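Local coordinates for protein DNA-directed RNA polymerase subunit L (Thermoplasma acidophilum, PDB 1XPP) that probably serves as a small dimerising subunit of the archaeal RNA polymerase, the enzyme that transcribes DNA into RNA from ribonucleoside triphosphates, at residues Asp31-Leu34 against Leu35-Val39; Arg80-Arg83 against Lys84-Leu88. All coordinates share one frame; numbering follows the deposited sequence.

Contact 1: Asp31-Leu34 against Leu35-Val39; sequences DNTL and LRTLV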
ATOM      1  N   ASP D  31       9.299  -2.323  -0.047  1.00 23.02           N
ATOM      2  CA  ASP D  31      10.573  -1.713   0.306  1.00 23.32           C
ATOM      3  C   ASP D  31      11.460  -1.749  -0.935  1.00 21.90           C
ATOM      4  O   ASP D  31      11.516  -2.777  -1.601  1.00 21.11           O
ATOM      5  CB  ASP D  31      11.240  -2.475   1.472  1.00 24.99           C
ATOM      6  CG  ASP D  31      11.046  -1.767   2.798  1.00 30.06           C
ATOM      7  OD1 ASP D  31       9.948  -1.879   3.358  1.00 34.93           O
ATOM      8  OD2 ASP D  31      11.988  -1.079   3.275  1.00 36.66           O
ATOM      9  N   ASN D  32      12.078  -0.613  -1.286  1.00 21.58           N
ATOM     10  CA  ASN D  32      13.053  -0.579  -2.394  1.00 21.29           C
ATOM     11  C   ASN D  32      14.143  -1.653  -2.287  1.00 20.82           C
ATOM     12  O   ASN D  32      14.575  -2.194  -3.298  1.00 19.76           O
ATOM     13  CB  ASN D  32      13.709   0.812  -2.559  1.00 22.29           C
ATOM     14  CG  ASN D  32      12.734   1.901  -3.009  1.00 23.51           C
ATOM     15  OD1 ASN D  32      13.026   3.097  -2.874  1.00 28.77           O
ATOM     16  ND2 ASN D  32      11.618   1.510  -3.574  1.00 21.69           N
ATOM     17  N   THR D  33      14.580  -1.956  -1.055  1.00 20.99           N
ATOM     18  CA  THR D  33      15.552  -3.021  -0.850  1.00 21.49           C
ATOM     19  C   THR D  33      15.085  -4.360  -1.386  1.00 19.89           C
ATOM     20  O   THR D  33      15.877  -5.099  -2.008  1.00 19.67           O
ATOM     21  CB  THR D  33      15.981  -3.116   0.622  1.00 21.79           C
ATOM     22  OG1 THR D  33      16.700  -1.906   0.898  1.00 26.76           O
ATOM     23  CG2 THR D  33      16.967  -4.279   0.834  1.00 24.52           C
ATOM     24  N   LEU D  34      13.809  -4.667  -1.155  1.00 19.27           N
ATOM     25  CA  LEU D  34      13.233  -5.907  -1.722  1.00 18.60           C
ATOM     26  C   LEU D  34      13.368  -5.958  -3.257  1.00 18.53           C
ATOM     27  O   LEU D  34      13.789  -6.964  -3.827  1.00 17.21           O
ATOM     28  CB  LEU D  34      11.756  -6.095  -1.297  1.00 19.40           C
ATOM     29  CG  LEU D  34      11.149  -7.400  -1.876  1.00 18.31           C
ATOM     30  CD1 LEU D  34      10.199  -8.092  -0.911  1.00 22.15           C
ATOM     31  CD2 LEU D  34      10.441  -7.086  -3.146  1.00 19.46           C
ATOM     32  N   LEU D  35      13.049  -4.857  -3.927  1.00 16.25           N
ATOM     33  CA  LEU D  35      13.098  -4.882  -5.378  1.00 17.59           C
ATOM     34  C   LEU D  35      14.515  -5.111  -5.885  1.00 16.87           C
ATOM     35  O   LEU D  35      14.725  -5.870  -6.828  1.00 17.52           O
ATOM     36  CB  LEU D  35      12.493  -3.593  -5.971  1.00 18.49           C
ATOM     37  CG  LEU D  35      11.089  -3.210  -5.414  1.00 21.98           C
ATOM     38  CD1 LEU D  35      10.600  -1.900  -6.019  1.00 25.55           C
ATOM     39  CD2 LEU D  35      10.093  -4.269  -5.673  1.00 24.39           C
ATOM     40  N   ARG D  36      15.484  -4.416  -5.284  1.00 17.10           N
ATOM     41  CA  ARG D  36      16.870  -4.520  -5.757  1.00 18.14           C
ATOM     42  C   ARG D  36      17.423  -5.894  -5.469  1.00 18.24           C
ATOM     43  O   ARG D  36      18.099  -6.468  -6.306  1.00 19.19           O
ATOM     44  CB  ARG D  36      17.725  -3.433  -5.107  1.00 18.98           C
ATOM     45  CG  ARG D  36      17.201  -2.050  -5.383  1.00 21.96           C
ATOM     46  CD  ARG D  36      18.254  -1.011  -5.059  1.00 26.70           C
ATOM     47  NE  ARG D  36      17.644   0.306  -4.884  1.00 32.52           N
ATOM     48  CZ  ARG D  36      17.269   0.806  -3.706  1.00 31.99           C
ATOM     49  NH1 ARG D  36      17.444   0.105  -2.588  1.00 31.02           N
ATOM     50  NH2 ARG D  36      16.713   2.008  -3.653  1.00 34.28           N
ATOM     51  N   THR D  37      17.082  -6.441  -4.294  1.00 18.63           N
ATOM     52  CA  THR D  37      17.526  -7.796  -3.914  1.00 18.04           C
ATOM     53  C   THR D  37      16.938  -8.828  -4.874  1.00 18.07           C
ATOM     54  O   THR D  37      17.618  -9.735  -5.335  1.00 17.50           O
ATOM     55  CB  THR D  37      17.125  -8.140  -2.460  1.00 19.30           C
ATOM     56  OG1 THR D  37      17.737  -7.198  -1.593  1.00 20.78           O
ATOM     57  CG2 THR D  37      17.596  -9.552  -2.053  1.00 20.54           C
ATOM     58  N   LEU D  38      15.671  -8.637  -5.210  1.00 17.57           N
ATOM     59  CA  LEU D  38      15.030  -9.543  -6.124  1.00 17.39           C
ATOM     60  C   LEU D  38      15.723  -9.565  -7.489  1.00 17.63           C
ATOM     61  O   LEU D  38      15.985 -10.624  -8.061  1.00 19.13           O
ATOM     62  CB  LEU D  38      13.556  -9.175  -6.248  1.00 17.87           C
ATOM     63  CG  LEU D  38      12.773 -10.030  -7.234  1.00 18.39           C
ATOM     64  CD1 LEU D  38      12.852 -11.534  -6.911  1.00 19.97           C
ATOM     65  CD2 LEU D  38      11.333  -9.549  -7.309  1.00 18.27           C
ATOM     66  N   VAL D  39      16.024  -8.371  -8.004  1.00 17.27           N
ATOM     67  CA  VAL D  39      16.679  -8.235  -9.291  1.00 19.18           C
ATOM     68  C   VAL D  39      18.106  -8.808  -9.236  1.00 18.97           C
ATOM     69  O   VAL D  39      18.500  -9.556 -10.144  1.00 20.09           O
ATOM     70  CB  VAL D  39      16.575  -6.755  -9.787  1.00 18.13           C
ATOM     71  CG1 VAL D  39      17.524  -6.483 -10.958  1.00 20.58           C
ATOM     72  CG2 VAL D  39      15.134  -6.439 -10.194  1.00 19.70           C
TER
HETATM   73  O   HOH W   1      15.887   3.395  -1.338  1.00 35.03           O
HETATM   74  O   HOH W   2      19.089  -1.804  -1.627  1.00 40.65           O
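The carbonyl oxygen T33 O is gripped twice by T37, from opposite faces of its plane: the hydroxyl T37 OG1 donates to T33 O over 2.8 Å, and the amide T37 N donates to the same T33 O over 2.9 Å. The hydroxyl sits 39° above the carbonyl plane, while the N-H comes from the other face. T37 can do this because OG1 lies beside its own backbone N (chi1 -60°), turned back toward the preceding turn, where it spends its proton inside the helix. In the flanking i to i+4 bonds L38 N donates to L34 O over 2.9 Å and R36 N to N32 O over 3.1 Å.

R36 folds back over N32. Its chain, extended from CG to NE, carries the guanidinium above the first turn, and N32 CB lies over one face with R36 NH2 at 3.4 Å. The amide and guanidinium planes stand 73° apart, and a water links them: it accepts from R36 NH2, in the guanidinium plane, and donates to N32 OD1. A second water accepts from R36 NH1 at 2.7 Å. An alanine in place of R36 would probably leave N32 CB without this cover and the water at N32 OD1 without its guanidinium partner.

L35 reaches Y30 and P63, whereas L34 packs on L88 of the second subunit and L38 on F96 of that subunit. D31 occupies the N-cap position but makes no capping bond. This is the first two turns of an amphipathic helix in the Rpb3/Rpb11-type dimerisation domain, facing both its own fold and the partner subunit.

Contact 2: Arg80-Arg83 against Lys84-Leu88; sequences RAVR and KLSKL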
ATOM      1  N   ARG D  80      11.809 -18.654  -9.626  1.00 16.04           N
ATOM      2  CA  ARG D  80      13.053 -19.276  -9.115  1.00 15.88           C
ATOM      3  C   ARG D  80      13.744 -18.383  -8.100  1.00 16.04           C
ATOM      4  O   ARG D  80      14.208 -18.835  -7.016  1.00 16.68           O
ATOM      5  CB  ARG D  80      14.014 -19.644 -10.266  1.00 16.85           C
ATOM      6  CG  ARG D  80      13.444 -20.797 -11.148  1.00 18.99           C
ATOM      7  CD  ARG D  80      14.475 -21.279 -12.196  1.00 19.39           C
ATOM      8  NE  ARG D  80      14.898 -20.282 -13.189  1.00 20.60           N
ATOM      9  CZ  ARG D  80      14.283 -20.096 -14.355  1.00 19.84           C
ATOM     10  NH1 ARG D  80      13.184 -20.784 -14.668  1.00 22.62           N
ATOM     11  NH2 ARG D  80      14.769 -19.179 -15.201  1.00 21.00           N
ATOM     12  N   ALA D  81      13.834 -17.093  -8.438  1.00 14.83           N
ATOM     13  CA  ALA D  81      14.520 -16.154  -7.560  1.00 14.80           C
ATOM     14  C   ALA D  81      13.813 -15.934  -6.245  1.00 14.57           C
ATOM     15  O   ALA D  81      14.481 -15.866  -5.195  1.00 14.85           O
ATOM     16  CB  ALA D  81      14.722 -14.815  -8.254  1.00 15.83           C
ATOM     17  N   VAL D  82      12.484 -15.756  -6.286  1.00 13.73           N
ATOM     18  CA  VAL D  82      11.691 -15.558  -5.059  1.00 13.51           C
ATOM     19  C   VAL D  82      11.850 -16.789  -4.163  1.00 14.97           C
ATOM     20  O   VAL D  82      12.085 -16.660  -2.962  1.00 15.80           O
ATOM     21  CB  VAL D  82      10.201 -15.317  -5.354  1.00 13.44           C
ATOM     22  CG1 VAL D  82       9.410 -15.259  -4.089  1.00 16.24           C
ATOM     23  CG2 VAL D  82      10.057 -13.998  -6.135  1.00 15.21           C
ATOM     24  N   ARG D  83      11.740 -17.964  -4.754  1.00 15.14           N
ATOM     25  CA  ARG D  83      11.846 -19.192  -3.928  1.00 16.55           C
ATOM     26  C   ARG D  83      13.266 -19.325  -3.355  1.00 16.88           C
ATOM     27  O   ARG D  83      13.428 -19.790  -2.198  1.00 17.54           O
ATOM     28  CB  ARG D  83      11.426 -20.447  -4.708  1.00 16.48           C
ATOM     29  CG  ARG D  83       9.981 -20.393  -5.276  1.00 19.52           C
ATOM     30  CD  ARG D  83       8.843 -20.458  -4.218  1.00 24.15           C
ATOM     31  NE  ARG D  83       7.582 -19.874  -4.712  1.00 29.45           N
ATOM     32  CZ  ARG D  83       6.376 -20.176  -4.233  1.00 30.60           C
ATOM     33  NH1 ARG D  83       6.262 -21.097  -3.273  1.00 30.21           N
ATOM     34  NH2 ARG D  83       5.289 -19.576  -4.716  1.00 31.71           N
ATOM     35  N   LYS D  84      14.301 -18.969  -4.120  1.00 16.21           N
ATOM     36  CA  LYS D  84      15.672 -19.019  -3.559  1.00 16.31           C
ATOM     37  C   LYS D  84      15.788 -18.068  -2.377  1.00 15.93           C
ATOM     38  O   LYS D  84      16.367 -18.414  -1.338  1.00 16.83           O
ATOM     39  CB  LYS D  84      16.718 -18.649  -4.613  1.00 18.17           C
ATOM     40  CG  LYS D  84      16.961 -19.710  -5.662  1.00 20.72           C
ATOM     41  CD  LYS D  84      18.208 -19.343  -6.454  1.00 28.36           C
ATOM     42  CE  LYS D  84      18.062 -19.628  -7.934  1.00 31.51           C
ATOM     43  NZ  LYS D  84      19.136 -18.930  -8.738  1.00 33.56           N
ATOM     44  N   LEU D  85      15.235 -16.863  -2.523  1.00 16.10           N
ATOM     45  CA  LEU D  85      15.330 -15.853  -1.467  1.00 15.24           C
ATOM     46  C   LEU D  85      14.589 -16.263  -0.188  1.00 15.38           C
ATOM     47  O   LEU D  85      15.089 -16.062   0.919  1.00 16.07           O
ATOM     48  CB  LEU D  85      14.824 -14.493  -1.953  1.00 16.55           C
ATOM     49  CG  LEU D  85      15.814 -13.851  -2.941  1.00 16.05           C
ATOM     50  CD1 LEU D  85      15.150 -12.641  -3.607  1.00 16.73           C
ATOM     51  CD2 LEU D  85      17.127 -13.433  -2.322  1.00 17.67           C
ATOM     52  N   SER D  86      13.416 -16.863  -0.360  1.00 15.66           N
ATOM     53  CA  SER D  86      12.652 -17.370   0.770  1.00 16.04           C
ATOM     54  C   SER D  86      13.492 -18.407   1.498  1.00 17.07           C
ATOM     55  O   SER D  86      13.590 -18.387   2.747  1.00 17.78           O
ATOM     56  CB  SER D  86      11.389 -18.027   0.201  1.00 16.85           C
ATOM     57  OG  SER D  86      10.560 -17.003  -0.367  1.00 21.97           O
ATOM     58  N   LYS D  87      14.121 -19.298   0.737  1.00 15.98           N
ATOM     59  CA  LYS D  87      14.960 -20.347   1.360  1.00 16.37           C
ATOM     60  C   LYS D  87      16.165 -19.765   2.077  1.00 16.23           C
ATOM     61  O   LYS D  87      16.521 -20.219   3.173  1.00 16.66           O
ATOM     62  CB  LYS D  87      15.429 -21.342   0.316  1.00 16.94           C
ATOM     63  CG  LYS D  87      16.358 -22.404   0.888  1.00 19.24           C
ATOM     64  CD  LYS D  87      16.762 -23.435  -0.133  1.00 23.22           C
ATOM     65  CE  LYS D  87      17.774 -24.391   0.477  1.00 26.12           C
ATOM     66  NZ  LYS D  87      17.324 -24.877   1.799  1.00 26.38           N
ATOM     67  N   LEU D  88      16.798 -18.763   1.470  1.00 16.86           N
ATOM     68  CA  LEU D  88      17.971 -18.114   2.096  1.00 16.89           C
ATOM     69  C   LEU D  88      17.655 -17.589   3.503  1.00 16.36           C
ATOM     70  O   LEU D  88      18.398 -17.869   4.454  1.00 16.91           O
ATOM     71  CB  LEU D  88      18.509 -16.961   1.204  1.00 18.02           C
ATOM     72  CG  LEU D  88      19.478 -17.396   0.085  1.00 21.46           C
ATOM     73  CD1 LEU D  88      19.592 -16.269  -0.923  1.00 24.06           C
ATOM     74  CD2 LEU D  88      20.873 -17.705   0.625  1.00 25.29           C
TER
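Regular alpha-helical i to i+4 bonding joins the two halves of this stretch, with K84 N donating to R80 O and L85 N to A81 O, each over 2.9 Å, and K87 N to R83 O over 3.1 Å. The amide S86 N meets V82 O over 2.9 Å at a C=O...N angle of 161°. Its hydroxyl also comes back to that carbonyl, S86 OG lying 3.0 Å from V82 O, because OG stands beside the backbone N (chi1 -68°).

The side chains meet the preceding turn mainly through its carbonyls. K84 lays its aliphatic chain alongside R80 O, with CG 3.2 Å from R80 O, before the bend at chi3 (-140°) takes the amine onward. Its NZ stays 6.3 Å from R80 NE, and the R80 guanidinium is instead engaged by D45 in a salt bridge. L85 lies over the neighbouring carbonyl, its CG 3.3 Å from A81 O. K87 has CB near R83 O, but its chain, extended to CE and bent at the last torsion, leads away to a salt bridge with D91.

The apolar side has two neighbours. A81 and V82 touch helix 32-42, while V82, L85 and S86 all pack on Y89 of the second subunit. The exposed R83 also packs on G93 of that subunit. A charged, partly open side thus backs a buried one, the pattern of an amphipathic helix, here in the long helix of the Rpb3/Rpb11-like dimerisation domain that is shared between its own fold and the subunit interface.

In the fold
Contact 1 belongs to helix 32-42 and contact 2 to helix 74-105, and the two meet directly: L38 CD1 lies 3.8 Å from V82 CG2, and T37 CG2 lies 3.9 Å from L85 CD2. Each combines a buried apolar side with polar residues that are more exposed. In contact 1 the polar end is built from N32, R36 and ordered water; in contact 2 it consists of long charged chains, two of them in salt bridges with D45 and D91. L38 and V39 also touch I65 of strand 64-69, whereas in contact 2 A81, V82 and L85 meet helix 32-42. Both stretches touch the second subunit, consistent with dimerisation through this pair of helices.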